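Local coordinates for monosaccharide ABC transporter substrate-binding protein, CUT2 family (Bradyrhizobium sp., PDB 4YHS) that probably binds a monosaccharide or related small solute and delivers it to its ABC transporter, at residues Val47-Leu52 against Val307-Arg312; Gly250-Ala255 against Tyr277-Val282; Asp272-Tyr277 against Leu290-Pro295. All coordinates share one frame; numbering follows the deposited sequence.

Contact 1 (Val47-Leu52 against Val307-Arg312); sequences VKYVPL and VDQAVR
The carboxylate of D308 meets Y49, P51 and L52 together. Y49 OH donates to D308 OD2 at 2.6 Å, on the anti lone pair, with ring and carboxylate planes nearly perpendicular (84°). The other oxygen, D308 OD1, takes the backbone N of L52 at 2.9 Å in an almost straight bond (169°), while P51 CB packs on D308 CG at 3.4 Å. R312, one helical turn on, completes the grip: its NE forms a salt bridge to D308 OD2 at 2.8 Å, and its NH2 bonds weakly to V50 O. L52 CD2 lies over one face of this guanidinium, 3.5 Å from R312 CZ, and L52 CD1 rests on V311 CG1. D308 CG lies anti to the backbone N (chi1 -173°), which carries the carboxylate toward 47-52. Were D308 replaced by an alanine, Y49 OH, the L52 amide and R312 NE would probably lose their shared acceptor. Farther out, Q309 reaches V320 O and K159 O, and R86 bonds to L52 O. The salt-bridged D308-R312 pair of helix 299-314 thus holds the chain leaving strand 43-49, part of one lobe's mixed sheet, in a two-lobed fold consistent with periplasmic sugar-binding proteins.

Contact 2 (Gly250-Ala255 against Tyr277-Val282); sequences GTAVTA and YMTPGV
A252 and Y277 bring the two backbones closest, CA to CA 6.0 Å, where one chain enters helix 252-264 and the other runs on to helix 280-287. The A252 methyl is the centre of the contact, touched by Y277, T279 and V282. It sits over one face of the Y277 ring in a CH-pi contact, with A252 CB 3.9 Å from the ring centroid and 27° off the normal, displaced toward the rim on the CE1 side. The amide nitrogen of A252 lies over the same ring, 3.5 Å from Y277 CE2. Y277 reaches this place because its CG stands between its own backbone N and carbonyl carbon (chi1 65°), which folds the ring back across the start of the opposite helix. On the methyl's other flanks come T279 CG2 and V282 CG2, each 3.5 Å from A252 CB, tighter than usual for carbons. T251 CB adds a lighter touch at the phenol end, 3.7 Å from Y277 OH, and V253 CG2 merely comes near that hydroxyl.

Threonines occupy both N-cap positions. T279 OG1 accepts from V282 N at 3.0 Å, a capping bond at the start of the helix that carries V282, and it also hydrogen-bonds to E256. T251 OG1 donates to T254 OG1 at 2.7 Å, which in turn bonds to Q231.

The side chain of Y277 is about 3 Å from a bound bis-tris, consistent with a place in the solute pocket. The contact lies beyond the C-terminal ends of the parallel strands 247-250 and 272-275, with V253 and T254 facing helix 228-241 and V282 packing on A275 and on A294 of strand 293-296.

Contact 3 (Asp272-Tyr277 against Leu290-Pro295); sequences DLLAFY and LIMAAP
Selenomethionine M292 turns its CG away from its own backbone N (chi1 174°), runs straight to SE and bends there (chi3 -95°), a course that swings CE across D272, where M292 CE comes to 3.6 Å from D272 CG. The D272 carboxylate keeps its polar end for others: OD2 makes a salt bridge with R246, and OD1 accepts from a water that also donates to L290 O and takes the N-H of L273.

Between the backbones, M292 N donates to L273 O at 2.8 Å and A275 N to A293 O at 3.1 Å, both in the carbonyl plane, around a single parallel bridge of L274 with A293. A275 CB meets A294 CB at 4.0 Å. Beyond this the pairing ends, since P295 has no N-H to give. Its CD lies 3.1 Å from A275 O and its CG 3.1 Å from F276 O. The carbonyl oxygens of A275, F276 and Y277 are buried with no hydrogen-bonding partner; A294 CA offers A275 O a CA-H...O contact at 3.3 Å.

Helix 280-287 links the two strands in a beta-alpha-beta crossover. Strand 272-275 edges the four-stranded parallel sheet beside 247-250, whereas 293-296 runs on to pair with 322-331 in the other sheet. A293 and P295 pack on helix 164-178, while L290, I291 and L273 touch helix 252-264.

In the fold
Contacts 2 and 3 adjoin, their centres 7 Å apart, and share Y277; G250 N and G250 O probably hydrogen-bond to L274 O and F276 N, joining the helix start of one to the strand of the other. Contact 1 lies about 30 Å from contact 3, centre to centre, on the opposite side of the chain's centre, yet helix 299-314 directly follows strand 293-296, and strands 43-49 of contact 1 and 293-296 of contact 3 belong to the same mixed sheet. Contacts 1 and 3 are buried, contact 2 only partly so, near the bound bis-tris. Their chemistry differs accordingly: a charged cluster holds an N-terminal segment, apolar and CH-pi packing joins two helix starts, and backbone bonds pair two strands.

Contact 1 (Val47-Leu52 against Val307-Arg312)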
ATOM      1  N   VAL A  47     -13.146 -11.123  -4.323  1.00 22.09           N
ATOM      2  CA  VAL A  47     -13.021 -11.790  -5.621  1.00 28.68           C
ATOM      3  C   VAL A  47     -11.584 -12.251  -5.906  1.00 24.70           C
ATOM      4  O   VAL A  47     -10.635 -11.643  -5.442  1.00 25.81           O
ATOM      5  CB  VAL A  47     -13.455 -10.851  -6.757  1.00 31.01           C
ATOM      6  CG1 VAL A  47     -14.950 -10.648  -6.733  1.00 48.70           C
ATOM      7  CG2 VAL A  47     -12.694  -9.504  -6.661  1.00 27.83           C
ATOM      8  N   LYS A  48     -11.437 -13.332  -6.678  1.00 23.31           N
ATOM      9  CA  LYS A  48     -10.135 -13.687  -7.262  1.00 20.50           C
ATOM     10  C   LYS A  48      -9.865 -12.813  -8.467  1.00 26.48           C
ATOM     11  O   LYS A  48     -10.727 -12.705  -9.369  1.00 24.73           O
ATOM     12  CB  LYS A  48     -10.112 -15.160  -7.689  1.00 23.78           C
ATOM     13  CG  LYS A  48     -10.363 -16.119  -6.566  1.00 31.45           C
ATOM     14  CD  LYS A  48      -9.131 -16.251  -5.703  1.00 47.33           C
ATOM     15  CE  LYS A  48      -9.241 -17.439  -4.761  1.00 56.01           C
ATOM     16  NZ  LYS A  48      -7.948 -17.685  -4.071  1.00 59.22           N
ATOM     17  N   TYR A  49      -8.682 -12.199  -8.503  1.00 20.15           N
ATOM     18  CA  TYR A  49      -8.309 -11.387  -9.644  1.00 20.67           C
ATOM     19  C   TYR A  49      -7.572 -12.267 -10.637  1.00 22.71           C
ATOM     20  O   TYR A  49      -6.582 -12.909 -10.284  1.00 16.00           O
ATOM     21  CB  TYR A  49      -7.425 -10.192  -9.269  1.00 15.85           C
ATOM     22  CG  TYR A  49      -7.287  -9.267 -10.448  1.00 15.89           C
ATOM     23  CD1 TYR A  49      -6.323  -9.486 -11.420  1.00 20.98           C
ATOM     24  CD2 TYR A  49      -8.160  -8.225 -10.629  1.00 19.11           C
ATOM     25  CE1 TYR A  49      -6.239  -8.671 -12.537  1.00 21.80           C
ATOM     26  CE2 TYR A  49      -8.083  -7.398 -11.734  1.00 19.58           C
ATOM     27  CZ  TYR A  49      -7.125  -7.618 -12.684  1.00 23.28           C
ATOM     28  OH  TYR A  49      -7.072  -6.792 -13.797  1.00 19.69           O
ATOM     29  N   VAL A  50      -8.093 -12.316 -11.859  1.00 17.78           N
ATOM     30  CA  VAL A  50      -7.489 -13.061 -12.953  1.00 18.20           C
ATOM     31  C   VAL A  50      -7.099 -12.151 -14.107  1.00 18.94           C
ATOM     32  O   VAL A  50      -7.966 -11.561 -14.750  1.00 21.04           O
ATOM     33  CB  VAL A  50      -8.459 -14.145 -13.468  1.00 27.89           C
ATOM     34  CG1 VAL A  50      -7.792 -14.969 -14.530  1.00 28.43           C
ATOM     35  CG2 VAL A  50      -8.910 -15.027 -12.316  1.00 33.27           C
ATOM     36  N   PRO A  51      -5.802 -12.044 -14.395  1.00 21.37           N
ATOM     37  CA  PRO A  51      -5.407 -11.210 -15.530  1.00 18.43           C
ATOM     38  C   PRO A  51      -5.503 -11.967 -16.848  1.00 19.00           C
ATOM     39  O   PRO A  51      -5.808 -13.190 -16.876  1.00 22.31           O
ATOM     40  CB  PRO A  51      -3.958 -10.866 -15.195  1.00 18.96           C
ATOM     41  CG  PRO A  51      -3.450 -12.125 -14.570  1.00 19.14           C
ATOM     42  CD  PRO A  51      -4.624 -12.678 -13.773  1.00 21.28           C
ATOM     43  N   LEU A  52      -5.289 -11.241 -17.946  1.00 19.63           N
ATOM     44  CA  LEU A  52      -5.183 -11.850 -19.262  1.00 23.96           C
ATOM     45  C   LEU A  52      -3.934 -12.705 -19.364  1.00 22.28           C
ATOM     46  O   LEU A  52      -2.941 -12.443 -18.678  1.00 25.51           O
ATOM     47  CB  LEU A  52      -5.157 -10.782 -20.358  1.00 21.59           C
ATOM     48  CG  LEU A  52      -6.376  -9.872 -20.500  1.00 30.70           C
ATOM     49  CD1 LEU A  52      -6.086  -8.760 -21.506  1.00 30.65           C
ATOM     50  CD2 LEU A  52      -7.630 -10.651 -20.903  1.00 30.14           C
ATOM     51  N   VAL A 307      -1.660  -2.539 -14.966  1.00 13.26           N
ATOM     52  CA  VAL A 307      -1.259  -2.880 -16.316  1.00 14.02           C
ATOM     53  C   VAL A 307      -2.314  -3.768 -16.965  1.00 21.69           C
ATOM     54  O   VAL A 307      -2.733  -3.506 -18.105  1.00 17.66           O
ATOM     55  CB  VAL A 307       0.110  -3.587 -16.346  1.00 16.69           C
ATOM     56  CG1 VAL A 307       0.433  -4.166 -17.749  1.00 19.66           C
ATOM     57  CG2 VAL A 307       1.199  -2.620 -15.914  1.00 17.11           C
ATOM     58  N   ASP A 308      -2.752  -4.809 -16.257  1.00 17.94           N
ATOM     59  CA  ASP A 308      -3.788  -5.693 -16.798  1.00 18.05           C
ATOM     60  C   ASP A 308      -5.074  -4.944 -17.135  1.00 20.06           C
ATOM     61  O   ASP A 308      -5.666  -5.135 -18.204  1.00 19.90           O
ATOM     62  CB  ASP A 308      -4.117  -6.823 -15.823  1.00 15.85           C
ATOM     63  CG  ASP A 308      -5.071  -7.849 -16.433  1.00 21.39           C
ATOM     64  OD1 ASP A 308      -4.728  -8.407 -17.490  1.00 19.81           O
ATOM     65  OD2 ASP A 308      -6.166  -8.098 -15.878  1.00 18.45           O
ATOM     66  N   GLN A 309      -5.501  -4.081 -16.223  1.00 16.54           N
ATOM     67  CA  GLN A 309      -6.651  -3.241 -16.464  1.00 19.48           C
ATOM     68  C   GLN A 309      -6.496  -2.402 -17.761  1.00 23.44           C
ATOM     69  O   GLN A 309      -7.417  -2.326 -18.587  1.00 17.40           O
ATOM     70  CB  GLN A 309      -6.869  -2.310 -15.272  1.00 13.63           C
ATOM     71  CG  GLN A 309      -7.589  -2.922 -14.057  1.00 13.97           C
ATOM     72  CD  GLN A 309      -7.526  -2.011 -12.868  1.00 17.27           C
ATOM     73  OE1 GLN A 309      -6.564  -1.258 -12.716  1.00 14.50           O
ATOM     74  NE2 GLN A 309      -8.567  -2.023 -12.046  1.00 16.62           N
ATOM     75  N   ALA A 310      -5.347  -1.750 -17.916  1.00 23.13           N
ATOM     76  CA  ALA A 310      -5.111  -0.905 -19.082  1.00 19.03           C
ATOM     77  C   ALA A 310      -5.267  -1.715 -20.355  1.00 21.28           C
ATOM     78  O   ALA A 310      -5.928  -1.287 -21.295  1.00 22.43           O
ATOM     79  CB  ALA A 310      -3.741  -0.281 -19.042  1.00 19.25           C
ATOM     80  N   VAL A 311      -4.649  -2.889 -20.377  1.00 19.21           N
ATOM     81  CA  VAL A 311      -4.673  -3.739 -21.574  1.00 21.49           C
ATOM     82  C   VAL A 311      -6.112  -4.174 -21.868  1.00 18.33           C
ATOM     83  O   VAL A 311      -6.579  -4.083 -23.006  1.00 20.38           O
ATOM     84  CB  VAL A 311      -3.723  -4.949 -21.389  1.00 18.63           C
ATOM     85  CG1 VAL A 311      -3.870  -5.961 -22.540  1.00 22.44           C
ATOM     86  CG2 VAL A 311      -2.247  -4.437 -21.294  1.00 19.49           C
ATOM     87  N   ARG A 312      -6.838  -4.583 -20.838  1.00 19.38           N
ATOM     88  CA  ARG A 312      -8.222  -5.046 -21.038  1.00 21.37           C
ATOM     89  C   ARG A 312      -9.089  -3.929 -21.650  1.00 22.13           C
ATOM     90  O   ARG A 312      -9.874  -4.173 -22.576  1.00 28.68           O
ATOM     91  CB  ARG A 312      -8.834  -5.535 -19.716  1.00 20.88           C
ATOM     92  CG  ARG A 312      -8.317  -6.883 -19.233  1.00 28.79           C
ATOM     93  CD  ARG A 312      -8.769  -7.204 -17.781  1.00 18.69           C
ATOM     94  NE  ARG A 312      -8.435  -8.584 -17.441  1.00 20.40           N
ATOM     95  CZ  ARG A 312      -9.109  -9.649 -17.870  1.00 26.38           C
ATOM     96  NH1 ARG A 312     -10.175  -9.495 -18.663  1.00 23.84           N
ATOM     97  NH2 ARG A 312      -8.725 -10.881 -17.510  1.00 21.68           N
TER

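Contact 2 (Gly250-Ala255 against Tyr277-Val282)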
ATOM      1  N   GLY A 250       2.118   0.934  15.318  1.00 15.06           N
ATOM      2  CA  GLY A 250       2.035   2.210  14.626  1.00 16.19           C
ATOM      3  C   GLY A 250       2.689   2.145  13.260  1.00 19.09           C
ATOM      4  O   GLY A 250       2.611   1.118  12.594  1.00 15.96           O
ATOM      5  N   THR A 251       3.315   3.233  12.818  1.00 15.16           N
ATOM      6  CA  THR A 251       3.897   3.209  11.488  1.00 12.77           C
ATOM      7  C   THR A 251       5.036   2.191  11.419  1.00 15.21           C
ATOM      8  O   THR A 251       5.614   1.767  12.442  1.00 15.07           O
ATOM      9  CB  THR A 251       4.455   4.567  11.044  1.00 14.41           C
ATOM     10  OG1 THR A 251       5.664   4.833  11.750  1.00 19.51           O
ATOM     11  CG2 THR A 251       3.438   5.714  11.291  1.00 19.04           C
ATOM     12  N   ALA A 252       5.384   1.821  10.195  1.00 15.44           N
ATOM     13  CA  ALA A 252       6.528   0.933   9.990  1.00 13.97           C
ATOM     14  C   ALA A 252       7.786   1.557  10.559  1.00 14.69           C
ATOM     15  O   ALA A 252       8.627   0.873  11.139  1.00 19.01           O
ATOM     16  CB  ALA A 252       6.703   0.627   8.495  1.00 16.41           C
ATOM     17  N   VAL A 253       7.926   2.869  10.400  1.00 16.89           N
ATOM     18  CA  VAL A 253       9.062   3.584  10.971  1.00 17.56           C
ATOM     19  C   VAL A 253       9.133   3.367  12.495  1.00 17.80           C
ATOM     20  O   VAL A 253      10.210   3.171  13.081  1.00 17.23           O
ATOM     21  CB  VAL A 253       8.974   5.090  10.651  1.00 19.62           C
ATOM     22  CG1 VAL A 253      10.092   5.861  11.345  1.00 26.04           C
ATOM     23  CG2 VAL A 253       9.037   5.275   9.140  1.00 22.39           C
ATOM     24  N   THR A 254       7.969   3.436  13.133  1.00 17.55           N
ATOM     25  CA  THR A 254       7.849   3.245  14.573  1.00 18.95           C
ATOM     26  C   THR A 254       8.282   1.831  14.991  1.00 14.96           C
ATOM     27  O   THR A 254       9.075   1.639  15.932  1.00 15.91           O
ATOM     28  CB  THR A 254       6.391   3.442  15.043  1.00 17.69           C
ATOM     29  OG1 THR A 254       5.829   4.637  14.481  1.00 18.00           O
ATOM     30  CG2 THR A 254       6.344   3.544  16.548  1.00 17.36           C
ATOM     31  N   ALA A 255       7.748   0.840  14.294  1.00 14.55           N
ATOM     32  CA  ALA A 255       8.057  -0.575  14.613  1.00 12.72           C
ATOM     33  C   ALA A 255       9.535  -0.853  14.380  1.00 14.56           C
ATOM     34  O   ALA A 255      10.169  -1.511  15.203  1.00 14.98           O
ATOM     35  CB  ALA A 255       7.233  -1.490  13.781  1.00 16.36           C
ATOM     36  N   TYR A 277       1.571  -1.081   8.180  1.00 14.99           N
ATOM     37  CA  TYR A 277       1.910  -1.221   6.759  1.00 15.38           C
ATOM     38  C   TYR A 277       3.301  -1.883   6.604  1.00 18.25           C
ATOM     39  O   TYR A 277       4.028  -2.109   7.590  1.00 18.43           O
ATOM     40  CB  TYR A 277       1.800   0.152   6.027  1.00 14.27           C
ATOM     41  CG  TYR A 277       2.756   1.249   6.427  1.00 13.08           C
ATOM     42  CD1 TYR A 277       3.990   1.398   5.782  1.00 18.91           C
ATOM     43  CD2 TYR A 277       2.419   2.171   7.405  1.00 12.04           C
ATOM     44  CE1 TYR A 277       4.858   2.396   6.126  1.00 17.43           C
ATOM     45  CE2 TYR A 277       3.299   3.173   7.773  1.00 17.59           C
ATOM     46  CZ  TYR A 277       4.507   3.293   7.125  1.00 22.88           C
ATOM     47  OH  TYR A 277       5.386   4.283   7.490  1.00 23.32           O
HETATM   48  N   MSE A 278       3.643  -2.258   5.367  1.00 13.44           N
HETATM   49  CA  MSE A 278       4.791  -3.134   5.116  1.00 16.03           C
HETATM   50  C   MSE A 278       5.968  -2.410   4.478  1.00 23.62           C
HETATM   51  O   MSE A 278       5.773  -1.598   3.565  1.00 19.66           O
HETATM   52  CB  MSE A 278       4.359  -4.285   4.195  1.00 19.22           C
HETATM   53  CG  MSE A 278       5.444  -5.285   3.885  1.00 17.43           C
HETATM   54 SE   MSE A 278       6.060  -6.249   5.503  1.00 26.03          SE
HETATM   55  CE  MSE A 278       4.393  -7.117   6.024  1.00 15.23           C
ATOM     56  N   THR A 279       7.168  -2.725   4.972  1.00 14.70           N
ATOM     57  CA  THR A 279       8.448  -2.191   4.457  1.00 13.12           C
ATOM     58  C   THR A 279       9.467  -3.312   4.530  1.00 13.49           C
ATOM     59  O   THR A 279       9.240  -4.283   5.246  1.00 14.30           O
ATOM     60  CB  THR A 279       8.993  -1.048   5.270  1.00 16.53           C
ATOM     61  OG1 THR A 279       9.293  -1.527   6.579  1.00 16.06           O
ATOM     62  CG2 THR A 279       8.013   0.129   5.342  1.00 18.08           C
ATOM     63  N   PRO A 280      10.600  -3.180   3.822  1.00 14.12           N
ATOM     64  CA  PRO A 280      11.620  -4.224   3.985  1.00 13.30           C
ATOM     65  C   PRO A 280      12.107  -4.380   5.440  1.00 15.71           C
ATOM     66  O   PRO A 280      12.345  -5.517   5.870  1.00 15.10           O
ATOM     67  CB  PRO A 280      12.744  -3.756   3.049  1.00 17.72           C
ATOM     68  CG  PRO A 280      12.018  -3.026   1.964  1.00 18.40           C
ATOM     69  CD  PRO A 280      10.924  -2.274   2.707  1.00 17.30           C
ATOM     70  N   GLY A 281      12.247  -3.282   6.170  1.00 15.87           N
ATOM     71  CA  GLY A 281      12.692  -3.326   7.556  1.00 19.99           C
ATOM     72  C   GLY A 281      11.694  -4.066   8.442  1.00 14.70           C
ATOM     73  O   GLY A 281      12.065  -4.870   9.290  1.00 17.39           O
ATOM     74  N   VAL A 282      10.406  -3.819   8.231  1.00 15.13           N
ATOM     75  CA  VAL A 282       9.384  -4.541   8.979  1.00 12.89           C
ATOM     76  C   VAL A 282       9.392  -6.041   8.618  1.00 15.96           C
ATOM     77  O   VAL A 282       9.336  -6.909   9.492  1.00 14.23           O
ATOM     78  CB  VAL A 282       7.999  -3.944   8.736  1.00 15.50           C
ATOM     79  CG1 VAL A 282       6.864  -4.851   9.327  1.00 22.64           C
ATOM     80  CG2 VAL A 282       7.931  -2.539   9.336  1.00 14.90           C
TER

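Contact 3 (Asp272-Tyr277 against Leu290-Pro295)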
ATOM      1  N   ASP A 272       5.509  -6.627  22.352  1.00 16.49           N
ATOM      2  CA  ASP A 272       5.533  -6.943  20.935  1.00 15.45           C
ATOM      3  C   ASP A 272       5.246  -5.749  20.044  1.00 17.19           C
ATOM      4  O   ASP A 272       4.519  -4.812  20.421  1.00 19.96           O
ATOM      5  CB  ASP A 272       4.536  -8.056  20.637  1.00 18.36           C
ATOM      6  CG  ASP A 272       5.054  -9.402  21.063  1.00 29.12           C
ATOM      7  OD1 ASP A 272       6.005  -9.864  20.433  1.00 33.39           O
ATOM      8  OD2 ASP A 272       4.530  -9.975  22.035  1.00 25.61           O
ATOM      9  N   LEU A 273       5.847  -5.786  18.860  1.00 13.98           N
ATOM     10  CA  LEU A 273       5.785  -4.663  17.924  1.00 15.39           C
ATOM     11  C   LEU A 273       4.915  -4.985  16.725  1.00 17.51           C
ATOM     12  O   LEU A 273       4.977  -6.089  16.178  1.00 17.38           O
ATOM     13  CB  LEU A 273       7.186  -4.283  17.480  1.00 14.36           C
ATOM     14  CG  LEU A 273       8.190  -4.127  18.619  1.00 18.08           C
ATOM     15  CD1 LEU A 273       9.584  -3.866  18.076  1.00 19.27           C
ATOM     16  CD2 LEU A 273       7.766  -2.972  19.536  1.00 17.99           C
ATOM     17  N   LEU A 274       4.117  -4.009  16.298  1.00 14.55           N
ATOM     18  CA  LEU A 274       3.342  -4.174  15.079  1.00 16.97           C
ATOM     19  C   LEU A 274       3.404  -2.899  14.275  1.00 18.36           C
ATOM     20  O   LEU A 274       3.547  -1.809  14.846  1.00 16.34           O
ATOM     21  CB  LEU A 274       1.884  -4.540  15.397  1.00 16.00           C
ATOM     22  CG  LEU A 274       1.527  -5.895  16.012  1.00 18.85           C
ATOM     23  CD1 LEU A 274       1.571  -5.857  17.533  1.00 22.19           C
ATOM     24  CD2 LEU A 274       0.148  -6.286  15.535  1.00 22.52           C
ATOM     25  N   ALA A 275       3.333  -3.041  12.947  1.00 17.26           N
ATOM     26  CA  ALA A 275       3.187  -1.903  12.051  1.00 15.03           C
ATOM     27  C   ALA A 275       1.843  -2.043  11.325  1.00 15.87           C
ATOM     28  O   ALA A 275       1.325  -3.165  11.208  1.00 15.70           O
ATOM     29  CB  ALA A 275       4.353  -1.836  11.046  1.00 13.37           C
ATOM     30  N   PHE A 276       1.264  -0.934  10.851  1.00 12.95           N
ATOM     31  CA  PHE A 276       0.035  -1.045  10.055  1.00 16.82           C
ATOM     32  C   PHE A 276       0.309  -0.921   8.552  1.00 14.84           C
ATOM     33  O   PHE A 276      -0.627  -0.800   7.752  1.00 14.36           O
ATOM     34  CB  PHE A 276      -1.053  -0.033  10.492  1.00 16.68           C
ATOM     35  CG  PHE A 276      -0.699   1.422  10.318  1.00 17.28           C
ATOM     36  CD1 PHE A 276      -0.995   2.096   9.137  1.00 17.04           C
ATOM     37  CD2 PHE A 276      -0.157   2.137  11.375  1.00 15.96           C
ATOM     38  CE1 PHE A 276      -0.710   3.466   8.994  1.00 15.55           C
ATOM     39  CE2 PHE A 276       0.106   3.490  11.248  1.00 14.80           C
ATOM     40  CZ  PHE A 276      -0.160   4.156  10.057  1.00 16.18           C
ATOM     41  N   TYR A 277       1.571  -1.081   8.180  1.00 14.99           N
ATOM     42  CA  TYR A 277       1.910  -1.221   6.759  1.00 15.38           C
ATOM     43  C   TYR A 277       3.301  -1.883   6.604  1.00 18.25           C
ATOM     44  O   TYR A 277       4.028  -2.109   7.590  1.00 18.43           O
ATOM     45  CB  TYR A 277       1.800   0.152   6.027  1.00 14.27           C
ATOM     46  CG  TYR A 277       2.756   1.249   6.427  1.00 13.08           C
ATOM     47  CD1 TYR A 277       3.990   1.398   5.782  1.00 18.91           C
ATOM     48  CD2 TYR A 277       2.419   2.171   7.405  1.00 12.04           C
ATOM     49  CE1 TYR A 277       4.858   2.396   6.126  1.00 17.43           C
ATOM     50  CE2 TYR A 277       3.299   3.173   7.773  1.00 17.59           C
ATOM     51  CZ  TYR A 277       4.507   3.293   7.125  1.00 22.88           C
ATOM     52  OH  TYR A 277       5.386   4.283   7.490  1.00 23.32           O
ATOM     53  N   LEU A 290      11.595 -10.225  15.763  1.00 19.05           N
ATOM     54  CA  LEU A 290      11.698  -8.977  16.539  1.00 17.24           C
ATOM     55  C   LEU A 290      10.469  -8.085  16.385  1.00 19.62           C
ATOM     56  O   LEU A 290      10.171  -7.248  17.261  1.00 18.88           O
ATOM     57  CB  LEU A 290      12.948  -8.196  16.113  1.00 19.05           C
ATOM     58  CG  LEU A 290      14.313  -8.880  16.292  1.00 21.63           C
ATOM     59  CD1 LEU A 290      15.403  -7.944  15.837  1.00 27.88           C
ATOM     60  CD2 LEU A 290      14.551  -9.259  17.737  1.00 21.87           C
ATOM     61  N   ILE A 291       9.782  -8.235  15.259  1.00 17.46           N
ATOM     62  CA  ILE A 291       8.502  -7.546  15.029  1.00 12.49           C
ATOM     63  C   ILE A 291       7.450  -8.626  14.855  1.00 15.27           C
ATOM     64  O   ILE A 291       7.709  -9.640  14.193  1.00 16.94           O
ATOM     65  CB  ILE A 291       8.548  -6.628  13.790  1.00 16.92           C
ATOM     66  CG1 ILE A 291       9.544  -5.479  14.018  1.00 15.45           C
ATOM     67  CG2 ILE A 291       7.174  -6.104  13.487  1.00 18.36           C
ATOM     68  CD1 ILE A 291       9.708  -4.539  12.888  1.00 14.99           C
HETATM   69  N   MSE A 292       6.284  -8.466  15.475  1.00 14.67           N
HETATM   70  CA  MSE A 292       5.291  -9.537  15.461  1.00 15.52           C
HETATM   71  C   MSE A 292       4.509  -9.639  14.157  1.00 15.68           C
HETATM   72  O   MSE A 292       4.278 -10.752  13.637  1.00 14.93           O
HETATM   73  CB  MSE A 292       4.284  -9.374  16.596  1.00 13.95           C
HETATM   74  CG  MSE A 292       3.138 -10.410  16.531  1.00 17.49           C
HETATM   75 SE   MSE A 292       2.039 -10.201  18.160  1.00 35.26          SE
HETATM   76  CE  MSE A 292       2.901 -11.564  19.183  1.00 28.59           C
ATOM     77  N   ALA A 293       4.043  -8.504  13.652  1.00 14.40           N
ATOM     78  CA  ALA A 293       3.097  -8.533  12.524  1.00 15.78           C
ATOM     79  C   ALA A 293       2.923  -7.188  11.847  1.00 17.04           C
ATOM     80  O   ALA A 293       3.126  -6.139  12.469  1.00 16.04           O
ATOM     81  CB  ALA A 293       1.728  -9.017  13.013  1.00 20.29           C
ATOM     82  N   ALA A 294       2.488  -7.229  10.586  1.00 13.30           N
ATOM     83  CA  ALA A 294       2.078  -6.045   9.838  1.00 15.14           C
ATOM     84  C   ALA A 294       1.221  -6.501   8.646  1.00 13.55           C
ATOM     85  O   ALA A 294       1.459  -7.564   8.110  1.00 14.47           O
ATOM     86  CB  ALA A 294       3.304  -5.251   9.336  1.00 11.29           C
ATOM     87  N   PRO A 295       0.253  -5.681   8.223  1.00 17.06           N
ATOM     88  CA  PRO A 295      -0.516  -6.004   7.013  1.00 14.22           C
ATOM     89  C   PRO A 295       0.290  -5.741   5.748  1.00 14.37           C
ATOM     90  O   PRO A 295       1.166  -4.868   5.740  1.00 14.71           O
ATOM     91  CB  PRO A 295      -1.697  -5.056   7.078  1.00 12.49           C
ATOM     92  CG  PRO A 295      -1.171  -3.856   7.765  1.00 16.72           C
ATOM     93  CD  PRO A 295      -0.190  -4.399   8.818  1.00 13.72           C
TER
HETATM   94  O   HOH W   1       7.639  -7.953  18.437  1.00 17.33           O